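Local structure of NreA (Staphylococcus aureus subsp. aureus, 6IZK) at residues N53-I58 and L98-T103. The protein probably acts as a GAF-domain nitrate receptor that tunes the oxygen-sensing NreB-NreC two-component system in response to nitrate. The protein carries 1 engineered substitution. Residues are numbered along the deposited sequence; the frame is centred on the assembly and turned at random.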
loop_
_atom_site.group_PDB
_atom_site.type_symbol
_atom_site.label_atom_id
_atom_site.label_comp_id
_atom_site.label_asym_id
_atom_site.label_seq_id
_atom_site.Cartn_x
_atom_site.Cartn_y
_atom_site.Cartn_z
ATOM N N ASN A 53 -7.019 -13.128 -6.312
ATOM C CA ASN A 53 -7.657 -11.916 -6.844
ATOM C C ASN A 53 -8.793 -11.336 -5.999
ATOM O O ASN A 53 -9.578 -10.455 -6.448
ATOM C CB ASN A 53 -8.132 -12.191 -8.281
ATOM C CG ASN A 53 -6.958 -12.202 -9.285
ATOM O OD1 ASN A 53 -6.576 -11.162 -9.835
ATOM N ND2 ASN A 53 -6.370 -13.380 -9.509
ATOM N N ARG A 54 -8.827 -11.733 -4.735
ATOM C CA ARG A 54 -9.924 -11.315 -3.871
ATOM C C ARG A 54 -9.775 -9.848 -3.473
ATOM O O ARG A 54 -10.774 -9.154 -3.166
ATOM C CB ARG A 54 -10.029 -12.242 -2.674
ATOM C CG ARG A 54 -10.206 -13.684 -3.109
ATOM C CD ARG A 54 -10.614 -14.566 -1.963
ATOM N NE ARG A 54 -9.551 -14.869 -1.007
ATOM C CZ ARG A 54 -8.753 -15.941 -1.027
ATOM N NH1 ARG A 54 -8.824 -16.824 -2.011
ATOM N NH2 ARG A 54 -7.846 -16.110 -0.053
ATOM N N PHE A 55 -8.540 -9.346 -3.549
ATOM C CA PHE A 55 -8.315 -7.912 -3.397
ATOM C C PHE A 55 -9.235 -7.058 -4.282
ATOM O O PHE A 55 -9.465 -5.887 -3.946
ATOM C CB PHE A 55 -6.867 -7.552 -3.661
ATOM C CG PHE A 55 -6.485 -7.621 -5.113
ATOM C CD1 PHE A 55 -6.632 -6.502 -5.937
ATOM C CD2 PHE A 55 -5.996 -8.785 -5.646
ATOM C CE1 PHE A 55 -6.305 -6.554 -7.258
ATOM C CE2 PHE A 55 -5.669 -8.836 -6.992
ATOM C CZ PHE A 55 -5.831 -7.728 -7.798
ATOM N N LYS A 56 -9.714 -7.602 -5.420
ATOM C CA LYS A 56 -10.620 -6.844 -6.338
ATOM C C LYS A 56 -12.019 -6.550 -5.772
ATOM O O LYS A 56 -12.685 -5.618 -6.221
ATOM C CB LYS A 56 -10.799 -7.567 -7.648
ATOM C CG LYS A 56 -9.520 -7.682 -8.459
ATOM C CD LYS A 56 -9.858 -7.966 -9.910
ATOM C CE LYS A 56 -8.628 -8.294 -10.742
ATOM N NZ LYS A 56 -9.026 -8.714 -12.107
ATOM N N LEU A 57 -12.412 -7.319 -4.758
ATOM C CA LEU A 57 -13.662 -7.119 -4.001
ATOM C C LEU A 57 -13.558 -6.040 -2.888
ATOM O O LEU A 57 -14.578 -5.589 -2.349
ATOM C CB LEU A 57 -14.056 -8.451 -3.329
ATOM C CG LEU A 57 -14.139 -9.740 -4.196
ATOM C CD1 LEU A 57 -14.215 -10.980 -3.304
ATOM C CD2 LEU A 57 -15.284 -9.730 -5.222
ATOM N N ILE A 58 -12.339 -5.637 -2.536
ATOM C CA ILE A 58 -12.125 -4.753 -1.416
ATOM C C ILE A 58 -12.552 -3.330 -1.779
ATOM O O ILE A 58 -12.153 -2.770 -2.825
ATOM C CB ILE A 58 -10.661 -4.745 -0.981
ATOM C CG1 ILE A 58 -10.251 -6.149 -0.539
ATOM C CG2 ILE A 58 -10.452 -3.714 0.121
ATOM C CD1 ILE A 58 -8.827 -6.272 -0.048
ATOM N N LEU A 98 -6.093 -9.525 5.367
ATOM C CA LEU A 98 -6.738 -10.803 5.377
ATOM C C LEU A 98 -6.681 -11.516 4.039
ATOM O O LEU A 98 -6.330 -12.681 3.985
ATOM C CB LEU A 98 -8.174 -10.658 5.854
ATOM C CG LEU A 98 -8.905 -11.969 6.097
ATOM C CD1 LEU A 98 -8.071 -12.958 6.927
ATOM C CD2 LEU A 98 -10.233 -11.623 6.774
ATOM N N SER A 99 -6.975 -10.831 2.949
ATOM C CA SER A 99 -6.988 -11.524 1.626
ATOM C C SER A 99 -5.635 -12.008 1.173
ATOM O O SER A 99 -5.566 -12.960 0.413
ATOM C CB SER A 99 -7.604 -10.671 0.500
ATOM O OG SER A 99 -6.716 -9.649 0.130
ATOM N N GLU A 100 -4.566 -11.356 1.617
ATOM C CA GLU A 100 -3.225 -11.738 1.206
ATOM C C GLU A 100 -2.373 -12.342 2.288
ATOM O O GLU A 100 -1.192 -12.603 2.037
ATOM C CB GLU A 100 -2.530 -10.542 0.522
ATOM C CG GLU A 100 -3.110 -10.206 -0.865
ATOM C CD GLU A 100 -2.967 -11.331 -1.935
ATOM O OE1 GLU A 100 -1.938 -12.077 -1.923
ATOM O OE2 GLU A 100 -3.880 -11.456 -2.814
ATOM N N SER A 101 -2.949 -12.580 3.479
ATOM C CA SER A 101 -2.213 -13.143 4.624
ATOM C C SER A 101 -0.909 -12.418 5.009
ATOM O O SER A 101 0.150 -13.057 5.222
ATOM C CB SER A 101 -1.950 -14.636 4.372
ATOM O OG SER A 101 -3.194 -15.271 4.136
ATOM N N LEU A 102 -0.997 -11.096 5.141
ATOM C CA LEU A 102 0.171 -10.247 5.411
ATOM C C LEU A 102 0.426 -10.092 6.880
ATOM O O LEU A 102 -0.473 -9.759 7.620
ATOM C CB LEU A 102 -0.019 -8.846 4.811
ATOM C CG LEU A 102 -0.243 -8.798 3.293
ATOM C CD1 LEU A 102 -0.183 -7.378 2.765
ATOM C CD2 LEU A 102 0.766 -9.644 2.540
ATOM N N THR A 103 1.682 -10.257 7.279
ATOM C CA THR A 103 2.077 -10.217 8.674
ATOM C C THR A 103 2.935 -9.019 9.025
ATOM O O THR A 103 3.155 -8.766 10.218
ATOM C CB THR A 103 2.817 -11.525 9.032
ATOM O OG1 THR A 103 3.783 -11.803 8.019
ATOM C CG2 THR A 103 1.803 -12.732 9.093
HETATM O O HOH W 1 -6.377 -10.548 -2.584
#
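S99 and F55 touch only loosely (F55 N to S99 OG 4.1 Å) and are bridged by a water beside them, bent at roughly a right angle. It accepts from F55 N at 2.7 Å and from S99 OG at 2.9 Å, then donates to E100 OE2 at 2.7 Å. The ring of F55 also presents its edge to this water, in plane. S99 OG reaches the water because chi1 (74°) sets it between the backbone N and the carbonyl carbon. From the other segment, I58 brings the end of its CG1 branch to the same hydroxyl, CD1 lying 4.0 Å from S99 OG. R54 leans in with its base, CB to CB of S99 at 4.3 Å. Its chain then bends at chi3 (-74°), leaving NH2 3.9 Å from S99 O, a loose oblique approach; that carbonyl is hydrogen-bonded to the side chain of N52.

The backbone shapes place these groups. F55 N belongs to the first turn of the 3-10 segment 54-57, while S99 closes helix 96-99 and E100 has already left helical geometry. E100 folds back so that its carboxylate approaches the contact, with OE1 held by a salt bridge to R125 and by K51 N. I96 and V47 pack against F55, and P95 and W44 against I58.

Within this GAF domain the loop following strand 42-48 thus meets a helix end without any direct hydrogen bond. Accepting from the water, OE2 of the buried E100 carboxylate, probably kept anionic by R125, would turn the water's lone pairs to F55 N and S99 OG.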